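Long-range contacts in glutathione S-transferase-like protein (Methylobacillus flagellatus, PDB 4GLT), which binds glutathione and, as a member of the glutathione S-transferase family, probably catalyses its transfer to electrophilic substrates: residues S31-K36 with V122-V127; A42-D47 with H94-A99; I110-W115 with F174-I179; G155-D160 with Q199-L204. All blocks are in the same frame, centred on the assembly; numbering follows the deposited sequence.

Interaction 1 (S31-K36 with V122-V127); sequences SPYARK and VTDAAV. With GSH (glutathione), chain E.
Tyr33 OH gives a weak hydrogen bond to Asp124 OD1, 2.8 Å away. The two side chains cross at about a right angle, yet ring and carboxylate planes differ by only 17°. Tyrosine suits a place where the axes of 32-36 and 122-127 come no closer than 11.9 Å: it is long enough to span the gap and still carries a polar end. Around that end lie methyl groups, with Thr123 CG2 at 3.7 Å and Val127 CG2 at 4.0 Å from Tyr33 OH, both oblique to the ring. Thr123 turns its methyl into the contact because CG2 is anti to the backbone N, while OG1 bonds back to Ala119 O in its own helix. The same methyl presses on Pro32 CG at 3.3 Å, tight for two carbons. Pro32 CG also overhangs the rim of one Tyr33 face; glutathione CB1 covers the other, and glutathione C2 lies at the ring edge. Ser31, the N-cap of helix 32-44, works twice: OG accepts from Ala34 N at 3.2 Å and donates to glutathione O2 at 2.7 Å. The contact thus joins the thioredoxin-like domain to the helical domain beside bound glutathione. Segments 32-36 and 122-127 run roughly antiparallel (149°); helix 176-191 brings Tyr187 against Pro32 and Val127, helix 85-93 sets Ser85 beside Tyr33, and helix 142-162 packs on Ala125.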
loop_
_atom_site.group_PDB
_atom_site.type_symbol
_atom_site.label_atom_id
_atom_site.label_comp_id
_atom_site.label_asym_id
_atom_site.label_seq_id
_atom_site.Cartn_x
_atom_site.Cartn_y
_atom_site.Cartn_z
ATOM N N SER A 31 -0.271 -2.521 15.690
ATOM C CA SER A 31 -0.147 -2.294 14.244
ATOM C C SER A 31 1.147 -2.823 13.616
ATOM O O SER A 31 2.213 -2.283 13.872
ATOM C CB SER A 31 -0.283 -0.807 13.935
ATOM O OG SER A 31 -0.028 -0.572 12.567
ATOM N N PRO A 32 1.049 -3.853 12.752
ATOM C CA PRO A 32 2.250 -4.460 12.160
ATOM C C PRO A 32 2.917 -3.542 11.132
ATOM O O PRO A 32 4.115 -3.661 10.863
ATOM C CB PRO A 32 1.711 -5.728 11.493
ATOM C CG PRO A 32 0.295 -5.403 11.161
ATOM C CD PRO A 32 -0.193 -4.473 12.248
ATOM N N TYR A 33 2.135 -2.621 10.587
ATOM C CA TYR A 33 2.648 -1.603 9.673
ATOM C C TYR A 33 3.442 -0.564 10.445
ATOM O O TYR A 33 4.442 -0.061 9.960
ATOM C CB TYR A 33 1.496 -0.908 8.952
ATOM C CG TYR A 33 0.502 -1.866 8.365
ATOM C CD1 TYR A 33 0.794 -2.555 7.199
ATOM C CD2 TYR A 33 -0.725 -2.090 8.982
ATOM C CE1 TYR A 33 -0.114 -3.430 6.645
ATOM C CE2 TYR A 33 -1.638 -2.966 8.439
ATOM C CZ TYR A 33 -1.324 -3.635 7.270
ATOM O OH TYR A 33 -2.222 -4.520 6.723
ATOM N N ALA A 34 2.966 -0.238 11.643
ATOM C CA ALA A 34 3.672 0.670 12.523
ATOM C C ALA A 34 4.976 0.013 12.952
ATOM O O ALA A 34 6.023 0.653 12.983
ATOM C CB ALA A 34 2.822 1.014 13.734
ATOM N N ARG A 35 4.902 -1.274 13.263
ATOM C CA ARG A 35 6.058 -2.013 13.730
ATOM C C ARG A 35 7.162 -2.036 12.674
ATOM O O ARG A 35 8.342 -1.905 13.001
ATOM C CB ARG A 35 5.661 -3.440 14.132
ATOM C CG ARG A 35 6.785 -4.204 14.810
ATOM C CD ARG A 35 6.426 -5.653 15.097
ATOM N NE ARG A 35 7.463 -6.298 15.901
ATOM C CZ ARG A 35 7.441 -7.572 16.279
ATOM N NH1 ARG A 35 6.437 -8.358 15.929
ATOM N NH2 ARG A 35 8.425 -8.049 17.018
ATOM N N LYS A 36 6.777 -2.225 11.416
ATOM C CA LYS A 36 7.733 -2.215 10.312
ATOM C C LYS A 36 8.470 -0.871 10.315
ATOM O O LYS A 36 9.698 -0.822 10.158
ATOM C CB LYS A 36 7.011 -2.468 8.970
ATOM C CG LYS A 36 7.912 -2.475 7.733
ATOM C CD LYS A 36 7.112 -2.576 6.429
ATOM C CE LYS A 36 5.922 -1.618 6.445
ATOM N NZ LYS A 36 5.363 -1.346 5.089
ATOM N N VAL A 122 -0.236 -10.068 2.715
ATOM C CA VAL A 122 -0.616 -11.098 3.659
ATOM C C VAL A 122 -1.164 -10.462 4.929
ATOM O O VAL A 122 -2.170 -10.914 5.489
ATOM C CB VAL A 122 0.592 -11.992 3.997
ATOM C CG1 VAL A 122 0.257 -12.944 5.135
ATOM C CG2 VAL A 122 1.008 -12.768 2.768
ATOM N N THR A 123 -0.513 -9.398 5.376
ATOM C CA THR A 123 -0.948 -8.716 6.587
ATOM C C THR A 123 -2.340 -8.138 6.331
ATOM O O THR A 123 -3.221 -8.241 7.181
ATOM C CB THR A 123 0.060 -7.614 7.004
ATOM O OG1 THR A 123 1.400 -8.137 6.986
ATOM C CG2 THR A 123 -0.234 -7.114 8.377
ATOM N N ASP A 124 -2.556 -7.565 5.146
ATOM C CA ASP A 124 -3.864 -6.979 4.839
ATOM C C ASP A 124 -4.901 -8.074 4.913
ATOM O O ASP A 124 -6.031 -7.827 5.305
ATOM C CB ASP A 124 -3.942 -6.348 3.437
ATOM C CG ASP A 124 -2.804 -5.380 3.144
ATOM O OD1 ASP A 124 -2.554 -4.475 3.956
ATOM O OD2 ASP A 124 -2.169 -5.514 2.071
ATOM N N ALA A 125 -4.519 -9.281 4.502
ATOM C CA ALA A 125 -5.475 -10.379 4.426
ATOM C C ALA A 125 -5.861 -10.806 5.840
ATOM O O ALA A 125 -7.042 -11.003 6.142
ATOM C CB ALA A 125 -4.901 -11.537 3.626
ATOM N N ALA A 126 -4.859 -10.897 6.709
ATOM C CA ALA A 126 -5.056 -11.212 8.122
ATOM C C ALA A 126 -5.885 -10.162 8.854
ATOM O O ALA A 126 -6.767 -10.495 9.639
ATOM C CB ALA A 126 -3.712 -11.390 8.809
ATOM N N VAL A 127 -5.586 -8.894 8.615
ATOM C CA VAL A 127 -6.344 -7.828 9.238
ATOM C C VAL A 127 -7.796 -7.960 8.818
ATOM O O VAL A 127 -8.720 -7.761 9.621
ATOM C CB VAL A 127 -5.804 -6.439 8.832
ATOM C CG1 VAL A 127 -6.830 -5.345 9.123
ATOM C CG2 VAL A 127 -4.499 -6.158 9.554
HETATM N N1 GSH E . -1.343 0.872 4.328
HETATM C CA1 GSH E . -1.131 1.408 5.690
HETATM C C1 GSH E . 0.329 1.198 5.953
HETATM O O11 GSH E . 0.926 1.910 6.779
HETATM O O12 GSH E . 0.909 0.308 5.295
HETATM C CB1 GSH E . -2.054 0.682 6.686
HETATM C CG1 GSH E . -1.949 1.229 8.117
HETATM C CD1 GSH E . -2.864 0.461 9.067
HETATM O OE1 GSH E . -3.657 -0.362 8.634
HETATM N N2 GSH E . -2.745 0.741 10.371
HETATM C CA2 GSH E . -3.594 0.237 11.456
HETATM C C2 GSH E . -3.400 -1.228 11.761
HETATM O O2 GSH E . -2.293 -1.743 11.685
HETATM C CB2 GSH E . -5.058 0.558 11.183
HETATM S SG2 GSH E . -5.370 2.335 11.275
HETATM N N3 GSH E . -4.476 -1.915 12.132
HETATM C CA3 GSH E . -4.445 -3.349 12.372
HETATM C C3 GSH E . -4.148 -3.710 13.813
HETATM O O31 GSH E . -4.514 -4.831 14.233
HETATM O O32 GSH E . -3.538 -2.885 14.533
#

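Interaction 2 (A42-D47 with H94-A99); sequences AEKRID and HRTPVA
The Arg45 guanidinium carries Val98 CG2 over the centre of one face, 3.9 Å above its plane, and has Ala42 O at its edge. The His94 ring has Arg95 CZ at its edge and stacks on His106 of the second subunit. Arg45 ends helix 32-44 in a Schellman motif with positive phi (65°). Just before it, the Lys44 chain folds at chi2, chi3 and chi4 and curls its ammonium into the opposing loop. There Lys44 NZ donates to Ala99 O at 2.6 Å, almost in line with the C=O, and to Thr96 O at 2.8 Å, tilted 28° from that carbonyl's plane; Asp93 adds a salt bridge. Thr96 OG1 answers by donating to Lys44 O at 3.0 Å, in the carbonyl plane on a lone pair, and accepts Val98 N in an ST turn. Its methyl CG2 packs tightly on Ile46 CG1 at 3.3 Å, and Ile46 CD1 rests on Arg95 CB. A methionine in place of Lys44 would probably leave both loop carbonyls and the Asp93 carboxylate without their shared donor. The chemistry is therefore reciprocal: a cation gathers the loop's carbonyls, while a loop hydroxyl takes up a carbonyl at the helix end.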
loop_
_atom_site.group_PDB
_atom_site.type_symbol
_atom_site.label_atom_id
_atom_site.label_comp_id
_atom_site.label_asym_id
_atom_site.label_seq_id
_atom_site.Cartn_x
_atom_site.Cartn_y
_atom_site.Cartn_z
ATOM N N ALA A 42 14.975 1.956 14.088
ATOM C CA ALA A 42 16.042 1.442 14.935
ATOM C C ALA A 42 17.228 1.000 14.090
ATOM O O ALA A 42 18.370 1.292 14.415
ATOM C CB ALA A 42 15.537 0.293 15.785
ATOM N N GLU A 43 16.961 0.299 13.005
ATOM C CA GLU A 43 18.032 -0.169 12.150
ATOM C C GLU A 43 18.806 0.989 11.547
ATOM O O GLU A 43 20.004 0.924 11.414
ATOM C CB GLU A 43 17.494 -1.093 11.070
ATOM C CG GLU A 43 16.857 -2.345 11.626
ATOM C CD GLU A 43 17.861 -3.294 12.236
ATOM O OE1 GLU A 43 18.996 -3.352 11.734
ATOM O OE2 GLU A 43 17.511 -3.990 13.207
ATOM N N LYS A 44 18.122 2.052 11.175
ATOM C CA LYS A 44 18.821 3.201 10.640
ATOM C C LYS A 44 19.539 3.950 11.751
ATOM O O LYS A 44 20.370 4.800 11.492
ATOM C CB LYS A 44 17.886 4.126 9.867
ATOM C CG LYS A 44 17.452 3.579 8.529
ATOM C CD LYS A 44 18.604 2.929 7.798
ATOM C CE LYS A 44 19.517 3.928 7.138
ATOM N NZ LYS A 44 19.532 3.795 5.673
ATOM N N ARG A 45 19.197 3.642 12.994
ATOM C CA ARG A 45 19.757 4.377 14.110
ATOM C C ARG A 45 19.297 5.803 14.072
ATOM O O ARG A 45 20.085 6.716 14.229
ATOM C CB ARG A 45 21.276 4.387 14.036
ATOM C CG ARG A 45 21.908 3.076 13.633
ATOM C CD ARG A 45 22.158 2.199 14.838
ATOM N NE ARG A 45 23.261 1.281 14.590
ATOM C CZ ARG A 45 23.128 0.086 14.026
ATOM N NH1 ARG A 45 21.936 -0.346 13.649
ATOM N NH2 ARG A 45 24.193 -0.678 13.839
ATOM N N ILE A 46 18.017 5.989 13.815
ATOM C CA ILE A 46 17.441 7.311 13.807
ATOM C C ILE A 46 16.644 7.532 15.081
ATOM O O ILE A 46 15.823 6.712 15.453
ATOM C CB ILE A 46 16.529 7.490 12.591
ATOM C CG1 ILE A 46 17.362 7.417 11.314
ATOM C CG2 ILE A 46 15.786 8.805 12.678
ATOM C CD1 ILE A 46 16.561 7.292 10.045
ATOM N N ASP A 47 16.908 8.642 15.755
ATOM C CA ASP A 47 16.184 8.983 16.962
ATOM C C ASP A 47 14.847 9.530 16.539
ATOM O O ASP A 47 14.776 10.459 15.758
ATOM C CB ASP A 47 16.956 10.046 17.739
ATOM C CG ASP A 47 16.231 10.519 18.980
ATOM O OD1 ASP A 47 15.023 10.278 19.121
ATOM O OD2 ASP A 47 16.878 11.147 19.826
ATOM N N HIS A 94 16.796 6.795 3.765
ATOM C CA HIS A 94 17.638 7.784 3.096
ATOM C C HIS A 94 18.198 8.803 4.088
ATOM O O HIS A 94 18.994 9.657 3.723
ATOM C CB HIS A 94 16.830 8.509 2.017
ATOM C CG HIS A 94 17.635 9.468 1.199
ATOM N ND1 HIS A 94 17.778 10.798 1.536
ATOM C CD2 HIS A 94 18.338 9.293 0.053
ATOM C CE1 HIS A 94 18.535 11.398 0.636
ATOM N NE2 HIS A 94 18.890 10.508 -0.274
ATOM N N ARG A 95 17.702 8.777 5.315
ATOM C CA ARG A 95 18.193 9.657 6.372
ATOM C C ARG A 95 19.635 9.411 6.828
ATOM O O ARG A 95 20.353 10.341 7.139
ATOM C CB ARG A 95 17.250 9.639 7.567
ATOM C CG ARG A 95 16.372 10.865 7.692
ATOM C CD ARG A 95 15.608 11.146 6.422
ATOM N NE ARG A 95 16.327 12.034 5.522
ATOM C CZ ARG A 95 16.044 12.182 4.232
ATOM N NH1 ARG A 95 15.060 11.489 3.675
ATOM N NH2 ARG A 95 16.752 13.018 3.489
ATOM N N THR A 96 20.032 8.151 6.911
ATOM C CA THR A 96 21.348 7.798 7.401
ATOM C C THR A 96 21.978 6.714 6.553
ATOM O O THR A 96 21.305 5.961 5.873
ATOM C CB THR A 96 21.309 7.305 8.845
ATOM O OG1 THR A 96 21.320 5.880 8.860
ATOM C CG2 THR A 96 20.081 7.812 9.542
ATOM N N PRO A 97 23.289 6.628 6.629
ATOM C CA PRO A 97 24.069 5.721 5.796
ATOM C C PRO A 97 24.371 4.441 6.520
ATOM O O PRO A 97 25.241 3.698 6.099
ATOM C CB PRO A 97 25.354 6.501 5.563
ATOM C CG PRO A 97 25.447 7.407 6.719
ATOM C CD PRO A 97 24.055 7.824 6.994
ATOM N N VAL A 98 23.678 4.195 7.618
ATOM C CA VAL A 98 23.996 3.048 8.436
ATOM C C VAL A 98 23.862 1.755 7.665
ATOM O O VAL A 98 24.739 0.897 7.720
ATOM C CB VAL A 98 23.003 2.931 9.563
ATOM C CG1 VAL A 98 21.675 2.508 8.999
ATOM C CG2 VAL A 98 23.482 1.923 10.561
ATOM N N ALA A 99 22.779 1.620 6.924
ATOM C CA ALA A 99 22.565 0.416 6.147
ATOM C C ALA A 99 21.646 0.758 5.009
ATOM O O ALA A 99 20.982 1.784 5.041
ATOM C CB ALA A 99 21.955 -0.653 7.006
#

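Interaction 3 (I110-W115 with F174-I179); sequences IAVRRW and FSLADI
Val112 and Leu176 make the central apolar contact, their side chains crossing at about a right angle. Branching at CB lets valine serve two neighbours: CG1 meets Leu176 CB at 3.8 Å, and CG2 meets Ser175 OG at 3.7 Å. Farther along, Trp115 CB touches Ala177 CB at 3.7 Å, and the indole leads away toward Met159 and Cys169. Alanine suits this spot, for the backbones come close, with Val112 CA and Ala177 CA 5.3 Å apart. Cut back to alanine, Val112 would lose both methyls, which is likely to open a gap beside Leu176 and Ser175 and leave that helix start less firmly packed.

A second kind of contact pairs charge with hydrocarbon. Arg113, bent at chi2 and chi3, lays one guanidinium face against Leu176 CD2, which is 3.7 Å from Arg113 NH2; its charge is met by Glu116.

Polar bonds lie within 174-179 and shape the surface that Val112 meets. Ser175 N donates to Asp178 OD2 on its anti lone pair (2.9 Å, 167°), and Ser175 OG accepts a weak bond from Ala177 N. Asp178 OD1 bonds to Cys169 N and His207, which fixes the carboxylate further. Phe174 CZ lies 3.4 Å from Ile179 CG1, bridging the cap as a hydrophobic staple. Capping box and staple together mark the start of the central helix 176-191, a hallmark of the glutathione S-transferase helical domain.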
loop_
_atom_site.group_PDB
_atom_site.type_symbol
_atom_site.label_atom_id
_atom_site.label_comp_id
_atom_site.label_asym_id
_atom_site.label_seq_id
_atom_site.Cartn_x
_atom_site.Cartn_y
_atom_site.Cartn_z
ATOM N N ILE A 110 13.642 -3.520 -6.640
ATOM C CA ILE A 110 12.328 -4.008 -7.017
ATOM C C ILE A 110 12.088 -5.354 -6.326
ATOM O O ILE A 110 10.991 -5.637 -5.843
ATOM C CB ILE A 110 12.204 -4.155 -8.544
ATOM C CG1 ILE A 110 12.334 -2.786 -9.214
ATOM C CG2 ILE A 110 10.878 -4.806 -8.903
ATOM C CD1 ILE A 110 11.177 -1.848 -8.942
ATOM N N ALA A 111 13.131 -6.178 -6.284
ATOM C CA ALA A 111 13.062 -7.423 -5.546
ATOM C C ALA A 111 12.658 -7.161 -4.096
ATOM O O ALA A 111 11.833 -7.886 -3.539
ATOM C CB ALA A 111 14.389 -8.163 -5.618
ATOM N N VAL A 112 13.219 -6.115 -3.493
ATOM C CA VAL A 112 12.919 -5.795 -2.099
ATOM C C VAL A 112 11.497 -5.316 -1.931
ATOM O O VAL A 112 10.792 -5.745 -1.017
ATOM C CB VAL A 112 13.874 -4.728 -1.521
ATOM C CG1 VAL A 112 13.275 -4.074 -0.283
ATOM C CG2 VAL A 112 15.214 -5.348 -1.182
ATOM N N ARG A 113 11.058 -4.431 -2.814
ATOM C CA ARG A 113 9.704 -3.898 -2.680
ATOM C C ARG A 113 8.626 -4.945 -3.025
ATOM O O ARG A 113 7.500 -4.863 -2.538
ATOM C CB ARG A 113 9.560 -2.623 -3.514
ATOM C CG ARG A 113 10.794 -1.735 -3.432
ATOM C CD ARG A 113 10.556 -0.440 -2.662
ATOM N NE ARG A 113 9.635 -0.567 -1.532
ATOM C CZ ARG A 113 9.226 0.468 -0.794
ATOM N NH1 ARG A 113 9.655 1.693 -1.061
ATOM N NH2 ARG A 113 8.395 0.286 0.216
ATOM N N ARG A 114 8.980 -5.942 -3.837
ATOM C CA ARG A 114 8.047 -7.023 -4.171
ATOM C C ARG A 114 7.789 -7.925 -2.962
ATOM O O ARG A 114 6.623 -8.142 -2.556
ATOM C CB ARG A 114 8.553 -7.821 -5.370
ATOM C CG ARG A 114 7.476 -8.613 -6.094
ATOM C CD ARG A 114 7.752 -10.103 -6.024
ATOM N NE ARG A 114 7.221 -10.715 -4.817
ATOM C CZ ARG A 114 7.907 -11.531 -4.027
ATOM N NH1 ARG A 114 9.166 -11.834 -4.303
ATOM N NH2 ARG A 114 7.326 -12.036 -2.952
ATOM N N TRP A 115 8.874 -8.418 -2.364
ATOM C CA TRP A 115 8.780 -9.120 -1.080
ATOM C C TRP A 115 7.874 -8.354 -0.117
ATOM O O TRP A 115 6.911 -8.916 0.427
ATOM C CB TRP A 115 10.147 -9.263 -0.425
ATOM C CG TRP A 115 10.918 -10.488 -0.805
ATOM C CD1 TRP A 115 11.885 -10.570 -1.752
ATOM C CD2 TRP A 115 10.808 -11.798 -0.224
ATOM N NE1 TRP A 115 12.389 -11.855 -1.811
ATOM C CE2 TRP A 115 11.753 -12.625 -0.876
ATOM C CE3 TRP A 115 10.021 -12.348 0.791
ATOM C CZ2 TRP A 115 11.919 -13.972 -0.554
ATOM C CZ3 TRP A 115 10.182 -13.685 1.104
ATOM C CH2 TRP A 115 11.123 -14.481 0.437
ATOM N N PHE A 174 20.347 -8.123 4.870
ATOM C CA PHE A 174 19.212 -7.705 5.636
ATOM C C PHE A 174 18.595 -6.471 4.989
ATOM O O PHE A 174 19.252 -5.448 4.824
ATOM C CB PHE A 174 19.662 -7.415 7.063
ATOM C CG PHE A 174 18.547 -7.007 7.963
ATOM C CD1 PHE A 174 17.717 -7.957 8.515
ATOM C CD2 PHE A 174 18.331 -5.671 8.256
ATOM C CE1 PHE A 174 16.672 -7.581 9.338
ATOM C CE2 PHE A 174 17.296 -5.284 9.091
ATOM C CZ PHE A 174 16.465 -6.242 9.627
ATOM N N SER A 175 17.334 -6.573 4.597
ATOM C CA SER A 175 16.677 -5.439 3.984
ATOM C C SER A 175 15.273 -5.242 4.530
ATOM O O SER A 175 14.799 -5.999 5.383
ATOM C CB SER A 175 16.620 -5.626 2.467
ATOM O OG SER A 175 15.915 -6.809 2.139
ATOM N N LEU A 176 14.625 -4.198 4.028
ATOM C CA LEU A 176 13.223 -3.961 4.275
ATOM C C LEU A 176 12.439 -5.268 4.120
ATOM O O LEU A 176 11.502 -5.526 4.868
ATOM C CB LEU A 176 12.722 -2.903 3.293
ATOM C CG LEU A 176 11.276 -2.447 3.396
ATOM C CD1 LEU A 176 10.987 -1.924 4.797
ATOM C CD2 LEU A 176 10.976 -1.390 2.332
ATOM N N ALA A 177 12.830 -6.102 3.157
ATOM C CA ALA A 177 12.126 -7.363 2.935
ATOM C C ALA A 177 11.995 -8.139 4.249
ATOM O O ALA A 177 10.893 -8.384 4.750
ATOM C CB ALA A 177 12.853 -8.198 1.895
ATOM N N ASP A 178 13.137 -8.513 4.809
ATOM C CA ASP A 178 13.175 -9.242 6.069
ATOM C C ASP A 178 12.346 -8.586 7.167
ATOM O O ASP A 178 11.561 -9.248 7.850
ATOM C CB ASP A 178 14.623 -9.393 6.468
ATOM C CG ASP A 178 15.435 -9.978 5.335
ATOM O OD1 ASP A 178 15.270 -11.189 5.080
ATOM O OD2 ASP A 178 16.173 -9.223 4.667
ATOM N N ILE A 179 12.499 -7.282 7.327
ATOM C CA ILE A 179 11.727 -6.593 8.337
ATOM C C ILE A 179 10.243 -6.832 8.107
ATOM O O ILE A 179 9.490 -7.100 9.046
ATOM C CB ILE A 179 12.010 -5.086 8.334
ATOM C CG1 ILE A 179 13.476 -4.830 8.701
ATOM C CG2 ILE A 179 11.074 -4.376 9.294
ATOM C CD1 ILE A 179 13.828 -3.363 8.818
#

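Interaction 4 (G155-D160 with Q199-L204); sequences GLRRMD and QQYPNL
Tyr201 lays its ring into a hollow on helix 142-162 walled by Leu156, Arg157 and Asp160. Leu156 CB sits over one face, 3.9 Å from the ring centroid and 21° off the normal, a CH-pi contact; Gln200 CB covers the rim of the opposite face. Arg157 CG and Asp160 CG close in at the edge, Arg157 CG being 3.6 Å from Tyr201 CE1. A flat aromatic suits such a slot, and an arginine can lend its aliphatic stem while its charged end reaches on. Leu204 is the second bump: its fork fills the hollow between Leu156 and Met159, CD1 against Leu156 CD2 at 3.7 Å and CD2 against Met159 CB at 3.9 Å. With CG anti to the backbone N (chi1 -175°), Asp160 swings its carboxylate to the start of helix 202-212. Its OD2 accepts from Leu204 N at 3.3 Å, met nearly along the C-O bond, and Asn203 ND2 gives weak bonds to OD2 and to Asp160 O, 2.8 Å from ND2. An acid is well placed here, since the helix's first amides probably favour its negative charge. Behind the contact, helix 106-133 meets Met159 through Trp115, Leu118 and Ala119, while helix 176-191 receives Leu156 and Met159 on Met184.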
loop_
_atom_site.group_PDB
_atom_site.type_symbol
_atom_site.label_atom_id
_atom_site.label_comp_id
_atom_site.label_asym_id
_atom_site.label_seq_id
_atom_site.Cartn_x
_atom_site.Cartn_y
_atom_site.Cartn_z
ATOM N N GLY A 155 0.431 -16.992 0.399
ATOM C CA GLY A 155 1.572 -16.097 0.587
ATOM C C GLY A 155 2.678 -16.730 1.415
ATOM O O GLY A 155 3.853 -16.689 1.040
ATOM N N LEU A 156 2.294 -17.329 2.541
ATOM C CA LEU A 156 3.244 -18.028 3.411
ATOM C C LEU A 156 3.963 -19.159 2.703
ATOM O O LEU A 156 5.166 -19.346 2.894
ATOM C CB LEU A 156 2.540 -18.573 4.651
ATOM C CG LEU A 156 2.029 -17.510 5.621
ATOM C CD1 LEU A 156 1.163 -18.152 6.696
ATOM C CD2 LEU A 156 3.192 -16.740 6.233
ATOM N N ARG A 157 3.234 -19.922 1.892
ATOM C CA ARG A 157 3.851 -21.029 1.174
ATOM C C ARG A 157 4.864 -20.495 0.186
ATOM O O ARG A 157 5.949 -21.048 0.038
ATOM C CB ARG A 157 2.805 -21.879 0.451
ATOM C CG ARG A 157 2.007 -22.773 1.384
ATOM C CD ARG A 157 1.333 -23.918 0.647
ATOM N NE ARG A 157 0.973 -24.996 1.567
ATOM C CZ ARG A 157 0.303 -26.089 1.218
ATOM N NH1 ARG A 157 -0.089 -26.258 -0.038
ATOM N NH2 ARG A 157 0.022 -27.014 2.127
ATOM N N ARG A 158 4.506 -19.406 -0.485
ATOM C CA ARG A 158 5.396 -18.805 -1.465
ATOM C C ARG A 158 6.655 -18.275 -0.797
ATOM O O ARG A 158 7.766 -18.560 -1.233
ATOM C CB ARG A 158 4.684 -17.684 -2.222
ATOM C CG ARG A 158 5.579 -16.918 -3.182
ATOM C CD ARG A 158 6.006 -17.808 -4.339
ATOM N NE ARG A 158 6.983 -17.166 -5.221
ATOM C CZ ARG A 158 7.199 -17.532 -6.483
ATOM N NH1 ARG A 158 6.500 -18.526 -7.014
ATOM N NH2 ARG A 158 8.108 -16.906 -7.219
ATOM N N MET A 159 6.490 -17.481 0.255
ATOM C CA MET A 159 7.652 -16.971 0.958
ATOM C C MET A 159 8.535 -18.139 1.384
ATOM O O MET A 159 9.747 -18.148 1.142
ATOM C CB MET A 159 7.230 -16.112 2.145
ATOM C CG MET A 159 6.773 -14.722 1.732
ATOM S SD MET A 159 5.987 -13.770 3.043
ATOM C CE MET A 159 5.615 -12.248 2.174
ATOM N N ASP A 160 7.910 -19.152 1.974
ATOM C CA ASP A 160 8.651 -20.288 2.490
ATOM C C ASP A 160 9.458 -21.006 1.413
ATOM O O ASP A 160 10.557 -21.477 1.681
ATOM C CB ASP A 160 7.735 -21.278 3.209
ATOM C CG ASP A 160 8.514 -22.407 3.866
ATOM O OD1 ASP A 160 8.331 -23.571 3.459
ATOM O OD2 ASP A 160 9.326 -22.125 4.774
ATOM N N GLN A 199 6.164 -24.734 12.323
ATOM C CA GLN A 199 6.359 -26.133 11.971
ATOM C C GLN A 199 6.101 -26.405 10.490
ATOM O O GLN A 199 6.794 -27.216 9.869
ATOM C CB GLN A 199 5.449 -27.014 12.822
ATOM C CG GLN A 199 5.728 -28.496 12.679
ATOM C CD GLN A 199 4.683 -29.339 13.369
ATOM O OE1 GLN A 199 4.867 -30.542 13.561
ATOM N NE2 GLN A 199 3.576 -28.712 13.748
ATOM N N GLN A 200 5.099 -25.729 9.935
ATOM C CA GLN A 200 4.690 -25.949 8.550
ATOM C C GLN A 200 5.632 -25.261 7.563
ATOM O O GLN A 200 5.807 -25.719 6.433
ATOM C CB GLN A 200 3.263 -25.445 8.322
ATOM C CG GLN A 200 2.338 -25.582 9.521
ATOM C CD GLN A 200 0.873 -25.567 9.118
ATOM O OE1 GLN A 200 0.549 -25.629 7.931
ATOM N NE2 GLN A 200 -0.018 -25.490 10.104
ATOM N N TYR A 201 6.232 -24.158 7.989
ATOM C CA TYR A 201 7.120 -23.396 7.126
ATOM C C TYR A 201 8.466 -23.239 7.818
ATOM O O TYR A 201 8.710 -22.239 8.497
ATOM C CB TYR A 201 6.516 -22.024 6.812
ATOM C CG TYR A 201 5.060 -22.061 6.378
ATOM C CD1 TYR A 201 4.704 -22.406 5.078
ATOM C CD2 TYR A 201 4.040 -21.742 7.269
ATOM C CE1 TYR A 201 3.376 -22.438 4.678
ATOM C CE2 TYR A 201 2.712 -21.771 6.880
ATOM C CZ TYR A 201 2.385 -22.123 5.584
ATOM O OH TYR A 201 1.062 -22.149 5.195
ATOM N N PRO A 202 9.345 -24.236 7.645
ATOM C CA PRO A 202 10.617 -24.287 8.362
ATOM C C PRO A 202 11.569 -23.154 7.998
ATOM O O PRO A 202 12.248 -22.623 8.876
ATOM C CB PRO A 202 11.204 -25.651 7.961
ATOM C CG PRO A 202 10.490 -26.039 6.710
ATOM C CD PRO A 202 9.121 -25.432 6.817
ATOM N N ASN A 203 11.626 -22.784 6.720
ATOM C CA ASN A 203 12.456 -21.655 6.308
ATOM C C ASN A 203 11.994 -20.351 6.968
ATOM O O ASN A 203 12.803 -19.546 7.401
ATOM C CB ASN A 203 12.458 -21.501 4.785
ATOM C CG ASN A 203 12.932 -22.749 4.072
ATOM O OD1 ASN A 203 14.063 -23.203 4.268
ATOM N ND2 ASN A 203 12.075 -23.302 3.220
ATOM N N LEU A 204 10.686 -20.152 7.040
ATOM C CA LEU A 204 10.143 -18.934 7.630
ATOM C C LEU A 204 10.424 -18.873 9.130
ATOM O O LEU A 204 10.836 -17.840 9.647
ATOM C CB LEU A 204 8.641 -18.813 7.360
ATOM C CG LEU A 204 8.168 -18.307 5.989
ATOM C CD1 LEU A 204 6.673 -17.990 6.012
ATOM C CD2 LEU A 204 8.954 -17.079 5.557
#

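How the interactions relate
From the N terminus, residues 31-36 open the loop that interaction 1 closes at 122-127, tying the thioredoxin-like domain to the helical one. Nested within that loop is interaction 2, which fastens the far end of helix 32-44 to the segment after helix 85-93. Interaction 3 opens at 110-115, inside the first loop, and closes at 174-179, so it crosses interaction 1; both use helix 106-133, and Lys36 touches Leu176 and Ile179. Interaction 4 opens at 155-160, after interaction 1 has closed, and closes at 199-204, joining helix 142-162 to the start of helix 202-212; it crosses interaction 3, joined to it by Trp115 on Met159. Glu43 and Phe174 link interactions 2 and 3.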